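Glycerol dehydrogenase (Schizosaccharomyces pombe, PDB 1TA9) catalyses the NAD-dependent oxidation of glycerol to dihydroxyacetone at a zinc site, a reaction used in the assimilation of glycerol. Local coordinates at residues N101-C106 with V121-F126; I164-N169 with S202-N207. One frame throughout, in Å; residues are numbered along the deposited sequence.

Overall arrangement
Both contacts belong to the nucleotide-binding part of this iron-containing alcohol dehydrogenase fold, about 22 Å apart centre to centre, with nearest atoms about 6 Å apart and no touch between them. Contact 1 packs helix 100-115 on strand 120-125, an outermost strand, within this chain, of the parallel sheet. Contact 2 lies at the surface, where the end of helix 155-167 meets the chain leaving strand 198-203. Each lies near a residue that probably binds NAD: the side chain of Val-125 is about 5 Å from that of Asp-99, and the side chain of Tyr-204 about 6 Å from that of Asp-159. A bound glycerol lies about 11 Å from the Tyr-204 side chain.

Contact 1: N101-C106 with V121-F126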
loop_
_atom_site.group_PDB
_atom_site.type_symbol
_atom_site.label_atom_id
_atom_site.label_comp_id
_atom_site.label_asym_id
_atom_site.label_seq_id
_atom_site.Cartn_x
_atom_site.Cartn_y
_atom_site.Cartn_z
ATOM N N ASN B 101 39.243 -39.279 8.298
ATOM C CA ASN B 101 38.057 -39.225 7.454
ATOM C C ASN B 101 38.198 -38.156 6.371
ATOM O O ASN B 101 37.938 -38.412 5.194
ATOM C CB ASN B 101 36.824 -38.935 8.315
ATOM C CG ASN B 101 35.528 -39.049 7.538
ATOM O OD1 ASN B 101 34.456 -38.700 8.041
ATOM N ND2 ASN B 101 35.612 -39.546 6.310
ATOM N N VAL B 102 38.617 -36.957 6.768
ATOM C CA VAL B 102 38.772 -35.865 5.819
ATOM C C VAL B 102 39.913 -36.115 4.841
ATOM O O VAL B 102 39.852 -35.683 3.688
ATOM C CB VAL B 102 38.985 -34.522 6.546
ATOM C CG1 VAL B 102 39.216 -33.415 5.538
ATOM C CG2 VAL B 102 37.761 -34.202 7.395
ATOM N N TRP B 103 40.955 -36.812 5.291
ATOM C CA TRP B 103 42.072 -37.118 4.401
ATOM C C TRP B 103 41.562 -38.009 3.276
ATOM O O TRP B 103 41.921 -37.832 2.112
ATOM C CB TRP B 103 43.200 -37.834 5.156
ATOM C CG TRP B 103 44.179 -36.900 5.803
ATOM C CD1 TRP B 103 44.347 -36.681 7.139
ATOM C CD2 TRP B 103 45.105 -36.036 5.134
ATOM N NE1 TRP B 103 45.321 -35.732 7.346
ATOM C CE2 TRP B 103 45.802 -35.319 6.132
ATOM C CE3 TRP B 103 45.413 -35.795 3.787
ATOM C CZ2 TRP B 103 46.789 -34.375 5.824
ATOM C CZ3 TRP B 103 46.394 -34.856 3.481
ATOM C CH2 TRP B 103 47.069 -34.158 4.498
ATOM N N ASN B 104 40.709 -38.962 3.631
ATOM C CA ASN B 104 40.149 -39.886 2.654
ATOM C C ASN B 104 39.225 -39.161 1.683
ATOM O O ASN B 104 39.235 -39.424 0.479
ATOM C CB ASN B 104 39.356 -40.985 3.366
ATOM C CG ASN B 104 40.199 -41.772 4.357
ATOM O OD1 ASN B 104 39.671 -42.562 5.139
ATOM N ND2 ASN B 104 41.511 -41.566 4.326
ATOM N N ILE B 105 38.434 -38.236 2.220
ATOM C CA ILE B 105 37.463 -37.485 1.434
ATOM C C ILE B 105 37.980 -36.378 0.512
ATOM O O ILE B 105 37.567 -36.300 -0.645
ATOM C CB ILE B 105 36.391 -36.863 2.360
ATOM C CG1 ILE B 105 35.669 -37.967 3.133
ATOM C CG2 ILE B 105 35.384 -36.059 1.542
ATOM C CD1 ILE B 105 34.654 -37.447 4.130
ATOM N N CYS B 106 38.878 -35.526 0.996
ATOM C CA CYS B 106 39.326 -34.426 0.148
ATOM C C CYS B 106 40.677 -33.782 0.451
ATOM O O CYS B 106 41.247 -33.119 -0.414
ATOM C CB CYS B 106 38.263 -33.331 0.182
ATOM S SG CYS B 106 38.018 -32.653 1.850
ATOM N N VAL B 121 54.819 -30.148 1.772
ATOM C CA VAL B 121 53.652 -30.214 2.639
ATOM C C VAL B 121 53.769 -31.225 3.769
ATOM O O VAL B 121 53.990 -32.414 3.538
ATOM C CB VAL B 121 52.385 -30.539 1.819
ATOM C CG1 VAL B 121 51.169 -30.585 2.727
ATOM C CG2 VAL B 121 52.194 -29.497 0.729
ATOM N N THR B 122 53.613 -30.740 4.995
ATOM C CA THR B 122 53.665 -31.594 6.172
ATOM C C THR B 122 52.242 -32.066 6.434
ATOM O O THR B 122 51.379 -31.280 6.820
ATOM C CB THR B 122 54.172 -30.825 7.403
ATOM O OG1 THR B 122 55.478 -30.300 7.134
ATOM C CG2 THR B 122 54.241 -31.744 8.617
ATOM N N LYS B 123 51.999 -33.351 6.210
ATOM C CA LYS B 123 50.677 -33.925 6.407
ATOM C C LYS B 123 50.519 -34.489 7.812
ATOM O O LYS B 123 51.172 -35.467 8.183
ATOM C CB LYS B 123 50.431 -35.018 5.364
ATOM C CG LYS B 123 50.537 -34.518 3.927
ATOM C CD LYS B 123 50.344 -35.638 2.913
ATOM C CE LYS B 123 51.446 -36.680 3.016
ATOM N NZ LYS B 123 51.283 -37.755 1.996
ATOM N N LEU B 124 49.651 -33.860 8.596
ATOM C CA LEU B 124 49.398 -34.295 9.962
ATOM C C LEU B 124 47.974 -34.816 10.106
ATOM O O LEU B 124 47.050 -34.319 9.459
ATOM C CB LEU B 124 49.615 -33.138 10.939
ATOM C CG LEU B 124 50.987 -32.464 10.941
ATOM C CD1 LEU B 124 50.995 -31.361 11.984
ATOM C CD2 LEU B 124 52.078 -33.488 11.236
ATOM N N VAL B 125 47.799 -35.821 10.955
ATOM C CA VAL B 125 46.480 -36.392 11.175
ATOM C C VAL B 125 45.931 -35.966 12.531
ATOM O O VAL B 125 46.530 -36.241 13.569
ATOM C CB VAL B 125 46.515 -37.934 11.124
ATOM C CG1 VAL B 125 45.113 -38.490 11.343
ATOM C CG2 VAL B 125 47.067 -38.398 9.790
ATOM N N PHE B 126 44.793 -35.282 12.515
ATOM C CA PHE B 126 44.168 -34.839 13.749
ATOM C C PHE B 126 43.653 -36.082 14.456
ATOM O O PHE B 126 42.952 -36.898 13.854
ATOM C CB PHE B 126 43.004 -33.893 13.450
ATOM C CG PHE B 126 42.341 -33.341 14.678
ATOM C CD1 PHE B 126 40.956 -33.377 14.811
ATOM C CD2 PHE B 126 43.098 -32.781 15.704
ATOM C CE1 PHE B 126 40.333 -32.865 15.950
ATOM C CE2 PHE B 126 42.485 -32.266 16.846
ATOM C CZ PHE B 126 41.098 -32.310 16.969
#
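With CG anti to its own carbonyl carbon (chi1 -87°), Trp-103 sends its indole from the helix toward strand 121-125, where it meets Lys-123, Leu-124 and Val-125. The pyrrole N-H does the polar work: NE1 of Trp-103 donates to the backbone O of Leu-124 at 3.1 Å, with an N-H...O angle of 150°. The acceptor lies in the indole plane, at the ring edge, yet the donor stands 46° out of the carbonyl plane, so the bond does not follow a lone pair. This bond, with the packing around the ring, limits how far the indole can turn, while its benzo end rests against aliphatic carbons. There Lys-123 CG comes obliquely to CH2 of Trp-103 at 3.5 Å, and a bend farther along the chain then carries the ammonium end of the lysine away from the helix.

The setting is a beta-alpha-beta unit, strand 93-98, helix 100-115 and strand 120-125, within the NAD-binding region of the family; Trp-103 also packs on Val-96 and Ala-98 of the first strand. Backbone bonding of Leu-124 with Val-96 joins the two strands side by side. At the pyrrole end, Val-125 offers its CG2 methyl, 4.2 Å from CD1 of Trp-103, again at a slant to the ring.

Contact 2: I164-N169 with S202-N207; sequences IAHSMN and SFYPLN
One face of the His-166 imidazole is covered by Tyr-204, whose CD1 sits 3.6 Å from CG of His-166, offset toward the rim of the five-membered ring. The two rings are steeply inclined, planes at 57° and centroids 5.1 Å apart, an oblique aromatic pair. On the phenol, CD1 and CE1 make the approach; CE1 of Tyr-204 also lies 3.7 Å from CB of His-166. Farther round the imidazole, the Pro-205 ring comes in at a slant, its CD 3.7 Å from CE1 of His-166. The histidine reaches both neighbours because its CG is anti to the backbone N (chi1 176°), which swings the ring out from the helix toward the loop.

That loop follows strand 198-203, one half of an antiparallel pair with strand 188-192, and a backbone bond between Tyr-204 and Ser-187 ties it to the residue just ahead of strand 188-192. On the other side, helix 155-167 ends in a Schellman motif with Asn-169, at positive phi, as its C-prime residue. Tyr-204 also packs against Lys-162 and Tyr-163 of this helix. The loop faces a subunit boundary as well: Lys-88 of the second subunit hydrogen-bonds the backbone O of Pro-205.

Replacing Tyr-204 by an alanine would probably uncover the imidazole face and leave His-166 freer to turn, with Pro-205 as its remaining neighbour on this loop. No hydrogen bond or salt bridge crosses between the two segments; helix end and loop meet through van der Waals and ring packing, so the contact probably depends more on shape than on charge.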
loop_
_atom_site.group_PDB
_atom_site.type_symbol
_atom_site.label_atom_id
_atom_site.label_comp_id
_atom_site.label_asym_id
_atom_site.label_seq_id
_atom_site.Cartn_x
_atom_site.Cartn_y
_atom_site.Cartn_z
ATOM N N ILE B 164 47.232 -23.813 16.828
ATOM C CA ILE B 164 48.613 -24.062 16.424
ATOM C C ILE B 164 49.207 -22.868 15.679
ATOM O O ILE B 164 50.331 -22.450 15.959
ATOM C CB ILE B 164 48.702 -25.324 15.536
ATOM C CG1 ILE B 164 48.221 -26.538 16.333
ATOM C CG2 ILE B 164 50.135 -25.530 15.049
ATOM C CD1 ILE B 164 48.099 -27.809 15.517
ATOM N N ALA B 165 48.448 -22.317 14.736
ATOM C CA ALA B 165 48.907 -21.171 13.961
ATOM C C ALA B 165 49.202 -19.989 14.880
ATOM O O ALA B 165 50.214 -19.299 14.726
ATOM C CB ALA B 165 47.851 -20.783 12.925
ATOM N N HIS B 166 48.313 -19.753 15.838
ATOM C CA HIS B 166 48.505 -18.658 16.777
ATOM C C HIS B 166 49.741 -18.927 17.626
ATOM O O HIS B 166 50.542 -18.030 17.872
ATOM C CB HIS B 166 47.283 -18.506 17.682
ATOM C CG HIS B 166 47.444 -17.453 18.733
ATOM N ND1 HIS B 166 47.587 -16.115 18.431
ATOM C CD2 HIS B 166 47.509 -17.543 20.083
ATOM C CE1 HIS B 166 47.732 -15.427 19.549
ATOM N NE2 HIS B 166 47.689 -16.270 20.565
ATOM N N SER B 167 49.894 -20.172 18.064
ATOM C CA SER B 167 51.037 -20.559 18.886
ATOM C C SER B 167 52.367 -20.379 18.152
ATOM O O SER B 167 53.404 -20.165 18.778
ATOM C CB SER B 167 50.884 -22.006 19.337
ATOM N N MET B 168 52.336 -20.461 16.826
ATOM C CA MET B 168 53.552 -20.319 16.031
ATOM C C MET B 168 53.659 -18.961 15.338
ATOM O O MET B 168 54.567 -18.734 14.539
ATOM C CB MET B 168 53.618 -21.434 14.985
ATOM C CG MET B 168 53.614 -22.835 15.578
ATOM S SD MET B 168 53.718 -24.135 14.330
ATOM C CE MET B 168 55.467 -24.149 14.013
ATOM N N ASN B 169 52.731 -18.063 15.655
ATOM C CA ASN B 169 52.702 -16.728 15.061
ATOM C C ASN B 169 52.660 -16.833 13.539
ATOM O O ASN B 169 53.335 -16.078 12.839
ATOM C CB ASN B 169 53.935 -15.917 15.480
ATOM C CG ASN B 169 53.818 -14.443 15.106
ATOM O OD1 ASN B 169 54.823 -13.739 14.972
ATOM N ND2 ASN B 169 52.587 -13.969 14.944
ATOM N N SER B 202 37.190 -18.133 23.886
ATOM C CA SER B 202 38.565 -17.663 23.799
ATOM C C SER B 202 38.649 -16.821 22.528
ATOM O O SER B 202 38.111 -17.206 21.488
ATOM C CB SER B 202 39.526 -18.845 23.719
ATOM N N PHE B 203 39.308 -15.671 22.613
ATOM C CA PHE B 203 39.437 -14.787 21.460
ATOM C C PHE B 203 40.876 -14.658 20.971
ATOM O O PHE B 203 41.809 -14.547 21.766
ATOM C CB PHE B 203 38.912 -13.387 21.798
ATOM C CG PHE B 203 37.446 -13.339 22.120
ATOM C CD1 PHE B 203 36.938 -14.003 23.231
ATOM C CD2 PHE B 203 36.571 -12.613 21.318
ATOM C CE1 PHE B 203 35.578 -13.943 23.542
ATOM C CE2 PHE B 203 35.208 -12.546 21.619
ATOM C CZ PHE B 203 34.713 -13.213 22.733
ATOM N N TYR B 204 41.051 -14.685 19.657
ATOM C CA TYR B 204 42.368 -14.522 19.065
ATOM C C TYR B 204 42.444 -13.063 18.636
ATOM O O TYR B 204 41.423 -12.451 18.323
ATOM C CB TYR B 204 42.536 -15.450 17.863
ATOM C CG TYR B 204 42.700 -16.902 18.248
ATOM C CD1 TYR B 204 43.821 -17.328 18.965
ATOM C CD2 TYR B 204 41.738 -17.851 17.903
ATOM C CE1 TYR B 204 43.979 -18.663 19.330
ATOM C CE2 TYR B 204 41.885 -19.191 18.264
ATOM C CZ TYR B 204 43.010 -19.587 18.977
ATOM O OH TYR B 204 43.164 -20.905 19.338
ATOM N N PRO B 205 43.651 -12.482 18.622
ATOM C CA PRO B 205 43.783 -11.079 18.225
ATOM C C PRO B 205 43.370 -10.786 16.785
ATOM O O PRO B 205 42.945 -9.675 16.476
ATOM C CB PRO B 205 45.257 -10.782 18.501
ATOM C CG PRO B 205 45.916 -12.102 18.272
ATOM C CD PRO B 205 44.964 -13.067 18.944
ATOM N N LEU B 206 43.490 -11.780 15.911
ATOM C CA LEU B 206 43.121 -11.615 14.505
ATOM C C LEU B 206 42.284 -12.799 14.031
ATOM O O LEU B 206 42.300 -13.862 14.649
ATOM C CB LEU B 206 44.380 -11.508 13.638
ATOM C CG LEU B 206 45.351 -10.358 13.928
ATOM C CD1 LEU B 206 46.681 -10.627 13.238
ATOM C CD2 LEU B 206 44.751 -9.044 13.459
ATOM N N ASN B 207 41.551 -12.608 12.936
ATOM C CA ASN B 207 40.723 -13.675 12.368
ATOM C C ASN B 207 41.586 -14.580 11.508
ATOM O O ASN B 207 42.689 -14.201 11.123
ATOM C CB ASN B 207 39.632 -13.096 11.457
ATOM C CG ASN B 207 38.521 -12.423 12.225
ATOM O OD1 ASN B 207 38.717 -11.376 12.836
ATOM N ND2 ASN B 207 37.340 -13.028 12.199
#